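Local coordinates for multiheme cytochrome cf (Carboxydothermus ferrireducens DSM 11255, PDB 6QVM), which probably relays electrons along its eleven c-type hemes through the S-layer of the bacterium to insoluble Fe(III) compounds outside the cell, at residues 400-405 with 571-576; 491-496 with 546-551; 556-561 with 588-593. All coordinates share one frame; numbering follows the deposited sequence.

Contact 1: residues 400-405 with 571-576; sequences EYAIAG and DNLTIK. With NGA (2-acetamido-2-deoxy-beta-D-galactopyranose), chain D; NGA (2-acetamido-2-deoxy-beta-D-galactopyranose), chain B.
Ala402 and Asp571 face each other as an antiparallel hydrogen-bonded pair, gripping in both directions: Ala402 N gives to Asp571 O at 2.9 Å, and Asp571 N returns a nearly straight bond (178°) to Ala402 O. One step along, Tyr401 and Asn572 form the non-hydrogen-bonded pair, with both side chains on the same face of the sheet. Then the second strand turns into helix 573-576, yet the pairing runs on for one more bond, from Leu573 N to Glu400 O at 2.9 Å.

Side chains take over at the turn. Thr574 OG1 accepts from Glu400 N at 2.8 Å and also meets a water that donates to Glu400 OE2, closing a small polar loop. Asn572 is the N-cap: its OD1 accepts from Ile575 N at 3.2 Å, with the donor well above the amide plane, and more weakly from Thr574 N. Its ND2 reaches Asp399, a residue of the calcium site.

Glu400 stretches outward with CG anti to the backbone N (chi1 179°), which carries its carboxylate to the glycan. OE1 accepts from N2 of the chain D N-acetylgalactosamine at 3.0 Å and is also bonded to Thr409; OE2 has a weak bond with O6 of the chain B sugar. That same sugar O6 makes a close CH-to-oxygen contact with Leu573 CD1, 3.1 Å.

Apolar packing is slight, Leu573 CD1 touching Ala402 CB at 4.3 Å. In short, this is an antiparallel strand pair passing into an N-capped helix, with Glu400 and Leu573 lining the pocket of a glycan, beside a calcium site.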
# COMPACT_ATOMS: atom_id res chain seq x y z
N GLU A 400 20.12 -10.43 -10.66
CA GLU A 400 21.03 -11.29 -11.41
C GLU A 400 21.98 -11.98 -10.44
O GLU A 400 22.63 -11.31 -9.62
CB GLU A 400 21.81 -10.47 -12.44
CG GLU A 400 22.81 -11.25 -13.27
CD GLU A 400 23.55 -10.36 -14.26
OE1 GLU A 400 24.14 -10.90 -15.23
OE2 GLU A 400 23.54 -9.13 -14.07
N TYR A 401 22.06 -13.30 -10.51
CA TYR A 401 22.78 -14.11 -9.54
C TYR A 401 24.00 -14.76 -10.16
O TYR A 401 23.94 -15.27 -11.28
CB TYR A 401 21.91 -15.23 -8.97
CG TYR A 401 20.49 -14.87 -8.61
CD1 TYR A 401 20.16 -13.62 -8.10
CD2 TYR A 401 19.47 -15.80 -8.77
CE1 TYR A 401 18.86 -13.30 -7.77
CE2 TYR A 401 18.17 -15.49 -8.44
CZ TYR A 401 17.87 -14.24 -7.94
OH TYR A 401 16.56 -13.95 -7.62
N ALA A 402 25.10 -14.76 -9.42
CA ALA A 402 26.23 -15.65 -9.66
C ALA A 402 26.21 -16.68 -8.53
O ALA A 402 26.66 -16.40 -7.41
CB ALA A 402 27.55 -14.88 -9.71
N ILE A 403 25.65 -17.85 -8.81
CA ILE A 403 25.61 -18.93 -7.83
C ILE A 403 27.00 -19.56 -7.75
O ILE A 403 27.53 -20.02 -8.76
CB ILE A 403 24.55 -19.97 -8.19
CG1 ILE A 403 23.19 -19.28 -8.43
CG2 ILE A 403 24.43 -21.01 -7.09
CD1 ILE A 403 22.12 -20.21 -8.94
N ALA A 404 27.58 -19.57 -6.56
CA ALA A 404 28.93 -20.08 -6.39
C ALA A 404 29.03 -21.53 -6.83
O ALA A 404 28.16 -22.35 -6.53
CB ALA A 404 29.38 -19.94 -4.93
N GLY A 405 30.10 -21.85 -7.56
CA GLY A 405 30.29 -23.17 -8.10
C GLY A 405 29.51 -23.45 -9.37
O GLY A 405 29.64 -24.55 -9.92
N ASP A 571 26.24 -14.46 -5.21
CA ASP A 571 26.67 -13.08 -5.39
C ASP A 571 25.62 -12.36 -6.23
O ASP A 571 25.39 -12.73 -7.39
CB ASP A 571 28.05 -12.99 -6.03
CG ASP A 571 29.18 -13.28 -5.05
OD1 ASP A 571 28.87 -13.72 -3.92
OD2 ASP A 571 30.36 -13.07 -5.41
N ASN A 572 24.97 -11.37 -5.63
CA ASN A 572 23.92 -10.60 -6.29
C ASN A 572 24.60 -9.51 -7.10
O ASN A 572 25.02 -8.48 -6.57
CB ASN A 572 22.96 -10.03 -5.25
CG ASN A 572 21.67 -9.53 -5.87
OD1 ASN A 572 21.66 -8.97 -6.97
ND2 ASN A 572 20.56 -9.74 -5.17
N LEU A 573 24.70 -9.73 -8.41
CA LEU A 573 25.37 -8.76 -9.28
C LEU A 573 24.54 -7.51 -9.50
O LEU A 573 25.11 -6.46 -9.85
CB LEU A 573 25.72 -9.41 -10.62
CG LEU A 573 26.68 -10.60 -10.48
CD1 LEU A 573 27.04 -11.21 -11.82
CD2 LEU A 573 27.93 -10.16 -9.74
N THR A 574 23.23 -7.58 -9.31
CA THR A 574 22.41 -6.37 -9.37
C THR A 574 22.74 -5.43 -8.22
O THR A 574 22.86 -4.22 -8.40
CB THR A 574 20.93 -6.72 -9.37
OG1 THR A 574 20.65 -7.71 -10.37
CG2 THR A 574 20.09 -5.48 -9.63
N ILE A 575 22.90 -5.99 -7.01
CA ILE A 575 23.34 -5.19 -5.87
C ILE A 575 24.75 -4.68 -6.10
O ILE A 575 25.05 -3.51 -5.86
CB ILE A 575 23.25 -6.03 -4.58
CG1 ILE A 575 21.83 -6.55 -4.36
CG2 ILE A 575 23.73 -5.21 -3.38
CD1 ILE A 575 20.79 -5.45 -4.34
N LYS A 576 25.63 -5.56 -6.59
CA LYS A 576 27.06 -5.25 -6.65
C LYS A 576 27.36 -4.09 -7.59
O LYS A 576 28.29 -3.32 -7.34
CB LYS A 576 27.84 -6.49 -7.07
CG LYS A 576 29.34 -6.33 -7.02
CD LYS A 576 30.05 -7.56 -7.57
CE LYS A 576 31.56 -7.38 -7.55
NZ LYS A 576 32.27 -8.64 -7.87
C1 NGA D . 21.74 -8.61 -16.91
C2 NGA D . 23.00 -8.29 -17.72
C3 NGA D . 23.80 -7.16 -17.04
C4 NGA D . 22.83 -6.00 -16.81
C5 NGA D . 21.57 -6.42 -16.07
C6 NGA D . 20.58 -5.27 -15.94
C7 NGA D . 23.52 -10.34 -18.97
C8 NGA D . 22.64 -9.84 -20.08
N2 NGA D . 23.69 -9.56 -17.90
O3 NGA D . 24.93 -6.68 -17.78
O4 NGA D . 22.44 -5.49 -18.06
O5 NGA D . 20.93 -7.47 -16.76
O6 NGA D . 21.11 -4.31 -15.04
O7 NGA D . 24.05 -11.45 -19.07
C1 NGA B . 25.99 -7.67 -17.73
C2 NGA B . 27.16 -7.44 -18.72
C3 NGA B . 27.73 -8.85 -18.73
C4 NGA B . 28.22 -9.21 -17.34
C5 NGA B . 27.14 -9.02 -16.31
C6 NGA B . 27.69 -9.27 -14.91
C7 NGA B . 27.06 -5.74 -20.58
C8 NGA B . 26.18 -5.25 -21.71
N2 NGA B . 26.67 -6.89 -19.99
O3 NGA B . 28.90 -9.17 -19.39
O4 NGA B . 29.31 -8.36 -17.05
O5 NGA B . 26.61 -7.71 -16.44
O6 NGA B . 26.58 -9.19 -14.06
O7 NGA B . 28.06 -5.07 -20.28
O HOH W 1 21.79 -7.05 -12.84

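Contact 2: residues 491-496 with 546-551; sequences KEPNEL and SAECVT. With HEC (heme c), chain N.
Asn494 of helix 493-500 puts its side-chain amide against the backbone around Cys549, and most of the polar contact hangs on that one group. OD1 accepts from Cys549 N at 3.1 Å, a fairly straight bond (160°) whose donor tilts only slightly from the amide plane. CG sits beside the backbone N (chi1 -81°), which swings the amide across to the other segment.

Two waters extend this grip. One donates to Asn494 OD1 at 2.8 Å and accepts from Val550 N, so a single carbonyl oxygen serves two successive backbone N-H groups, one directly and one through water. The other accepts from Asn494 ND2 at 2.9 Å and donates to Ala547 O. Both ends of the amide are thus engaged, which fixes which way round it sits. Within 546-551, Thr551 OG1 accepts from Glu548 N at 2.8 Å.

Van der Waals contact fills in the rest. Glu548 crosses Asn494 at a slant, its CB 3.3 Å from Asn494 OD1, with carboxylate and amide planes turned 67° apart. Pro493 CB touches Val550 CG1 at 4.2 Å, while Val550 in turn touches two other hemes.

One bond to the heme is covalent: Cys549 SG is joined to its CAB by a 1.8 Å thioether. The Cys549 side chain also touches Cys497 on helix 493-500. Cys549 opens the sequence Cys-Val-Thr-Cys-His, and helix 493-500 carries the start of another such motif: two CXXCH heme-attachment segments packed side by side, as is typical of multiheme cytochromes c.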
# COMPACT_ATOMS: atom_id res chain seq x y z
N LYS A 491 -2.23 -15.07 0.74
CA LYS A 491 -2.69 -16.43 1.00
C LYS A 491 -1.75 -17.10 1.98
O LYS A 491 -0.66 -16.60 2.28
CB LYS A 491 -2.76 -17.27 -0.28
CG LYS A 491 -3.67 -16.76 -1.38
CD LYS A 491 -3.49 -17.60 -2.64
CE LYS A 491 -4.16 -16.97 -3.85
NZ LYS A 491 -5.61 -17.25 -3.93
N GLU A 492 -2.18 -18.26 2.47
CA GLU A 492 -1.27 -19.13 3.20
C GLU A 492 -0.10 -19.50 2.30
O GLU A 492 -0.29 -19.74 1.10
CB GLU A 492 -2.01 -20.39 3.67
CG GLU A 492 -1.28 -21.21 4.72
N PRO A 493 1.14 -19.51 2.83
CA PRO A 493 2.32 -19.65 1.95
C PRO A 493 2.25 -20.79 0.94
O PRO A 493 2.52 -20.56 -0.25
CB PRO A 493 3.45 -19.85 2.96
CG PRO A 493 3.01 -19.08 4.15
CD PRO A 493 1.51 -19.25 4.23
N ASN A 494 1.91 -22.01 1.38
CA ASN A 494 1.81 -23.12 0.44
C ASN A 494 0.79 -22.82 -0.65
O ASN A 494 1.09 -22.93 -1.85
CB ASN A 494 1.45 -24.42 1.17
CG ASN A 494 2.64 -25.08 1.83
OD1 ASN A 494 3.79 -24.66 1.63
ND2 ASN A 494 2.39 -26.13 2.60
N GLU A 495 -0.42 -22.40 -0.25
CA GLU A 495 -1.46 -22.09 -1.23
C GLU A 495 -1.02 -20.98 -2.18
O GLU A 495 -1.47 -20.94 -3.33
CB GLU A 495 -2.74 -21.69 -0.50
N LEU A 496 -0.15 -20.08 -1.73
CA LEU A 496 0.35 -19.03 -2.61
C LEU A 496 1.22 -19.61 -3.72
O LEU A 496 1.02 -19.31 -4.90
CB LEU A 496 1.14 -18.00 -1.80
CG LEU A 496 1.77 -16.86 -2.59
CD1 LEU A 496 0.77 -15.74 -2.81
CD2 LEU A 496 3.01 -16.35 -1.88
N SER A 546 6.25 -32.14 6.40
CA SER A 546 6.20 -31.11 7.43
C SER A 546 6.91 -29.84 7.02
O SER A 546 6.83 -28.83 7.73
CB SER A 546 6.79 -31.64 8.74
OG SER A 546 5.93 -32.57 9.36
N ALA A 547 7.61 -29.86 5.89
CA ALA A 547 8.17 -28.64 5.31
C ALA A 547 7.13 -27.92 4.47
O ALA A 547 6.20 -28.53 3.93
CB ALA A 547 9.39 -28.95 4.45
N GLU A 548 7.28 -26.61 4.37
CA GLU A 548 6.55 -25.82 3.39
C GLU A 548 7.46 -25.50 2.22
O GLU A 548 8.69 -25.65 2.31
CB GLU A 548 6.01 -24.52 4.00
CG GLU A 548 5.03 -24.72 5.14
CD GLU A 548 4.46 -23.40 5.63
OE1 GLU A 548 3.32 -23.07 5.23
OE2 GLU A 548 5.16 -22.69 6.38
N CYS A 549 6.85 -25.06 1.12
CA CYS A 549 7.64 -24.58 -0.01
C CYS A 549 8.67 -23.55 0.44
O CYS A 549 9.84 -23.62 0.05
CB CYS A 549 6.73 -23.96 -1.08
SG CYS A 549 5.22 -24.88 -1.42
N VAL A 550 8.25 -22.61 1.29
CA VAL A 550 9.12 -21.55 1.74
C VAL A 550 10.24 -22.05 2.65
O VAL A 550 11.27 -21.37 2.78
CB VAL A 550 8.29 -20.47 2.46
CG1 VAL A 550 7.34 -19.79 1.49
CG2 VAL A 550 7.50 -21.09 3.61
N THR A 551 10.08 -23.22 3.27
CA THR A 551 11.13 -23.74 4.14
C THR A 551 12.43 -23.93 3.36
O THR A 551 13.51 -23.55 3.82
CB THR A 551 10.69 -25.06 4.78
OG1 THR A 551 9.37 -24.93 5.31
CG2 THR A 551 11.63 -25.47 5.91
FE HEC N . 10.90 -27.02 -4.50
CHA HEC N . 12.93 -27.23 -7.23
CHB HEC N . 8.54 -25.32 -6.44
CHC HEC N . 8.68 -27.15 -1.94
CHD HEC N . 13.37 -28.33 -2.45
NA HEC N . 10.75 -26.38 -6.44
C1A HEC N . 11.73 -26.57 -7.40
C2A HEC N . 11.26 -25.96 -8.63
C3A HEC N . 10.06 -25.43 -8.42
C4A HEC N . 9.71 -25.69 -7.04
CMA HEC N . 9.21 -24.68 -9.46
CAA HEC N . 12.04 -25.94 -9.96
CBA HEC N . 13.06 -24.84 -9.82
CGA HEC N . 14.15 -25.03 -10.83
O1A HEC N . 15.34 -25.04 -10.43
O2A HEC N . 13.83 -25.18 -12.03
NB HEC N . 8.97 -26.33 -4.24
C1B HEC N . 8.15 -25.75 -5.19
C2B HEC N . 6.81 -25.67 -4.64
C3B HEC N . 6.85 -26.16 -3.39
C4B HEC N . 8.21 -26.59 -3.12
CMB HEC N . 5.61 -25.05 -5.39
CAB HEC N . 5.67 -26.29 -2.39
CBB HEC N . 4.57 -27.23 -2.94
NC HEC N . 11.03 -27.60 -2.57
C1C HEC N . 9.97 -27.57 -1.68
C2C HEC N . 10.43 -28.09 -0.41
C3C HEC N . 11.72 -28.46 -0.54
C4C HEC N . 12.12 -28.13 -1.90
CMC HEC N . 9.53 -28.28 0.84
CAC HEC N . 12.65 -29.07 0.54
CBC HEC N . 12.15 -30.46 1.00
ND HEC N . 12.86 -27.68 -4.79
C1D HEC N . 13.69 -28.18 -3.79
C2D HEC N . 14.95 -28.55 -4.39
C3D HEC N . 14.82 -28.21 -5.88
C4D HEC N . 13.48 -27.68 -6.04
CMD HEC N . 16.17 -29.15 -3.67
CAD HEC N . 15.91 -28.41 -6.96
CBD HEC N . 16.28 -27.05 -7.54
CGD HEC N . 17.77 -26.84 -7.50
O1D HEC N . 18.21 -25.75 -7.03
O2D HEC N . 18.52 -27.75 -7.93
O HOH W 2 5.24 -22.30 1.13
O HOH W 3 3.48 -28.09 4.48

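Contact 3: residues 556-561 with 588-593; sequences NGYHYF and YKASYN. With HEC (heme c), chain L.
The loop that supplies His559, an axial ligand of a bis-histidine heme, rests on the outer strand 589-593 of a four-stranded antiparallel sheet, Tyr558 and Tyr560 meeting Ala590 and Tyr592. His559 points the other way, its NE2 2.1 Å from the iron, with His477 as the second histidine ligand.

Between the segments the direct contacts are apolar. The chi1 of Tyr592 (51°) sets CG between the backbone N and the carbonyl carbon, turning the ring toward Tyr558 and Tyr560. The rings of Tyr558 and Tyr592 are nearly parallel (25°) but slid apart until they barely overlap, with centroids 5.3 Å apart; the closest approach is CD2 of Tyr558 to CD2 of Tyr592, 3.5 Å. Tyr560 CD2 comes up to the edge of the Tyr592 ring, close to its plane. Ala590 CB fits against both loop tyrosines, 3.5 Å from Tyr560 CE2 and 3.9 Å from Tyr558 CE1.

Water supplies the polar links. One molecule donates to Tyr592 OH at 3.1 Å, accepts from Phe561 N at 2.8 Å and bonds weakly to Tyr558 O; Tyr592 OH is also hydrogen-bonded to Lys562 O. A second bridges Tyr558 OH and Ser591 N. The hydroxyl of Tyr560 pairs with Asn572 on the neighbouring strand.

Alternation does the sorting: Tyr558 and Tyr560 face the strand, and His559 between them faces the heme. Its ND1 gives a weak bond to Gly557 O and its backbone N is held by Glu396. The weak ND1 bond may bias the ring's rotation and slightly raise the donor strength of NE2.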
# COMPACT_ATOMS: atom_id res chain seq x y z
N ASN A 556 15.08 -17.92 5.83
CA ASN A 556 15.29 -16.61 6.44
C ASN A 556 14.64 -15.49 5.63
O ASN A 556 15.11 -14.34 5.65
CB ASN A 556 16.79 -16.34 6.63
CG ASN A 556 17.44 -17.35 7.55
OD1 ASN A 556 16.94 -17.64 8.63
ND2 ASN A 556 18.57 -17.91 7.11
N GLY A 557 13.58 -15.80 4.89
CA GLY A 557 12.90 -14.80 4.09
C GLY A 557 13.57 -14.44 2.79
O GLY A 557 13.11 -13.50 2.12
N TYR A 558 14.62 -15.14 2.39
CA TYR A 558 15.30 -14.83 1.14
C TYR A 558 14.39 -15.11 -0.05
O TYR A 558 13.71 -16.14 -0.10
CB TYR A 558 16.60 -15.62 1.02
CG TYR A 558 17.78 -14.98 1.70
CD1 TYR A 558 18.27 -13.76 1.26
CD2 TYR A 558 18.40 -15.58 2.78
CE1 TYR A 558 19.35 -13.16 1.87
CE2 TYR A 558 19.47 -14.98 3.41
CZ TYR A 558 19.95 -13.78 2.95
OH TYR A 558 21.03 -13.18 3.56
N HIS A 559 14.39 -14.19 -1.01
CA HIS A 559 13.60 -14.30 -2.23
C HIS A 559 14.43 -14.77 -3.43
O HIS A 559 14.07 -14.47 -4.57
CB HIS A 559 12.92 -12.97 -2.56
CG HIS A 559 11.82 -12.61 -1.62
ND1 HIS A 559 12.01 -12.51 -0.25
CD2 HIS A 559 10.52 -12.30 -1.84
CE1 HIS A 559 10.86 -12.17 0.32
NE2 HIS A 559 9.95 -12.03 -0.62
N TYR A 560 15.54 -15.47 -3.19
CA TYR A 560 16.29 -16.02 -4.31
C TYR A 560 15.62 -17.25 -4.89
O TYR A 560 15.78 -17.54 -6.08
CB TYR A 560 17.72 -16.35 -3.89
CG TYR A 560 18.58 -15.13 -3.60
CD1 TYR A 560 19.17 -14.42 -4.63
CD2 TYR A 560 18.80 -14.70 -2.30
CE1 TYR A 560 19.95 -13.30 -4.39
CE2 TYR A 560 19.58 -13.59 -2.04
CZ TYR A 560 20.16 -12.90 -3.09
OH TYR A 560 20.94 -11.79 -2.84
N PHE A 561 14.88 -18.00 -4.06
CA PHE A 561 14.14 -19.19 -4.45
C PHE A 561 15.04 -20.33 -4.90
O PHE A 561 14.56 -21.44 -5.17
CB PHE A 561 13.12 -18.85 -5.55
CG PHE A 561 12.02 -17.94 -5.09
CD1 PHE A 561 10.91 -18.45 -4.44
CD2 PHE A 561 12.09 -16.58 -5.32
CE1 PHE A 561 9.90 -17.62 -4.01
CE2 PHE A 561 11.08 -15.74 -4.90
CZ PHE A 561 9.98 -16.26 -4.24
N TYR A 588 26.54 -7.67 -1.22
CA TYR A 588 25.93 -8.40 -2.32
C TYR A 588 26.00 -9.91 -2.15
O TYR A 588 25.49 -10.64 -3.01
CB TYR A 588 26.60 -8.00 -3.64
CG TYR A 588 28.10 -8.17 -3.63
CD1 TYR A 588 28.93 -7.15 -3.17
CD2 TYR A 588 28.69 -9.34 -4.07
CE1 TYR A 588 30.30 -7.30 -3.16
CE2 TYR A 588 30.06 -9.50 -4.06
CZ TYR A 588 30.86 -8.48 -3.60
OH TYR A 588 32.23 -8.64 -3.59
N LYS A 589 26.61 -10.41 -1.07
CA LYS A 589 26.72 -11.84 -0.84
C LYS A 589 25.58 -12.33 0.03
O LYS A 589 25.29 -11.74 1.08
CB LYS A 589 28.05 -12.20 -0.18
CG LYS A 589 29.29 -11.85 -0.98
CD LYS A 589 30.54 -12.07 -0.15
CE LYS A 589 31.79 -11.87 -0.98
NZ LYS A 589 31.70 -12.62 -2.26
N ALA A 590 24.94 -13.41 -0.39
CA ALA A 590 23.90 -14.08 0.37
C ALA A 590 24.23 -15.56 0.48
O ALA A 590 24.70 -16.17 -0.49
CB ALA A 590 22.53 -13.89 -0.27
N SER A 591 23.98 -16.13 1.65
CA SER A 591 24.34 -17.51 1.92
C SER A 591 23.34 -18.10 2.91
O SER A 591 23.07 -17.49 3.94
CB SER A 591 25.76 -17.59 2.50
OG SER A 591 26.42 -18.75 2.04
N TYR A 592 22.79 -19.27 2.58
CA TYR A 592 21.86 -19.91 3.49
C TYR A 592 21.89 -21.43 3.31
O TYR A 592 22.36 -21.95 2.30
CB TYR A 592 20.44 -19.38 3.32
CG TYR A 592 19.90 -19.36 1.90
CD1 TYR A 592 19.31 -20.49 1.33
CD2 TYR A 592 19.94 -18.20 1.14
CE1 TYR A 592 18.80 -20.46 0.04
CE2 TYR A 592 19.44 -18.16 -0.15
CZ TYR A 592 18.88 -19.30 -0.70
OH TYR A 592 18.38 -19.26 -1.98
N ASN A 593 21.34 -22.11 4.31
CA ASN A 593 21.16 -23.56 4.31
C ASN A 593 19.66 -23.84 4.21
O ASN A 593 18.89 -23.43 5.08
CB ASN A 593 21.76 -24.18 5.57
CG ASN A 593 21.73 -25.70 5.57
OD1 ASN A 593 20.79 -26.33 5.07
ND2 ASN A 593 22.77 -26.31 6.14
FE HEC L . 8.06 -11.26 -0.33
CHA HEC L . 8.57 -12.53 2.81
CHB HEC L . 8.99 -8.16 0.78
CHC HEC L . 7.98 -10.09 -3.58
CHD HEC L . 6.34 -14.06 -1.31
NA HEC L . 8.63 -10.48 1.47
C1A HEC L . 8.81 -11.18 2.64
C2A HEC L . 9.29 -10.26 3.65
C3A HEC L . 9.41 -9.05 3.09
C4A HEC L . 8.99 -9.17 1.71
CMA HEC L . 9.89 -7.77 3.79
CAA HEC L . 9.65 -10.63 5.11
CBA HEC L . 11.01 -11.33 5.04
CGA HEC L . 11.42 -11.83 6.40
O1A HEC L . 12.39 -11.25 6.95
O2A HEC L . 10.80 -12.79 6.92
NB HEC L . 8.39 -9.47 -1.23
C1B HEC L . 8.86 -8.34 -0.59
C2B HEC L . 9.21 -7.37 -1.60
C3B HEC L . 8.91 -7.89 -2.80
C4B HEC L . 8.40 -9.23 -2.59
CMB HEC L . 9.75 -5.96 -1.29
CAB HEC L . 9.11 -7.23 -4.20
CBB HEC L . 10.60 -6.86 -4.48
NC HEC L . 7.22 -11.91 -2.09
C1C HEC L . 7.41 -11.33 -3.34
C2C HEC L . 6.90 -12.22 -4.36
C3C HEC L . 6.51 -13.37 -3.75
C4C HEC L . 6.67 -13.16 -2.31
CMC HEC L . 7.00 -11.95 -5.88
CAC HEC L . 5.88 -14.64 -4.39
CBC HEC L . 6.78 -15.30 -5.45
ND HEC L . 7.54 -13.02 0.61
C1D HEC L . 6.83 -14.04 -0.01
C2D HEC L . 6.65 -15.11 0.94
C3D HEC L . 7.34 -14.64 2.22
C4D HEC L . 7.88 -13.33 1.92
CMD HEC L . 5.92 -16.44 0.71
CAD HEC L . 7.45 -15.42 3.54
CBD HEC L . 8.88 -15.97 3.59
CGD HEC L . 9.06 -16.90 4.76
O1D HEC L . 10.19 -16.94 5.32
O2D HEC L . 8.07 -17.59 5.14
O HOH W 4 15.67 -17.95 -1.33
O HOH W 5 23.54 -14.51 3.99

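Overall arrangement
Contacts 1 and 3 share one antiparallel sheet, ordered 410-411, 400-403, 567-572, 589-593: contact 1 joins the two inner strands, and contact 3 sets the heme-ligand loop against the outer strand 589-593. Their centres are 11 Å apart and they touch directly, Tyr401 meeting Tyr560 edge-to-face. Contact 2 lies off the sheet, its centre about 17 Å from that of contact 3 and 26 Å from that of contact 1. Along the chain, contact 2 closes before contact 3 opens, and both helices of contact 2 fall between the strands of contact 1. The sheet thus joins the glycan and calcium end to the loop that ligates a heme, with the CXXCH segments of contact 2 farther off.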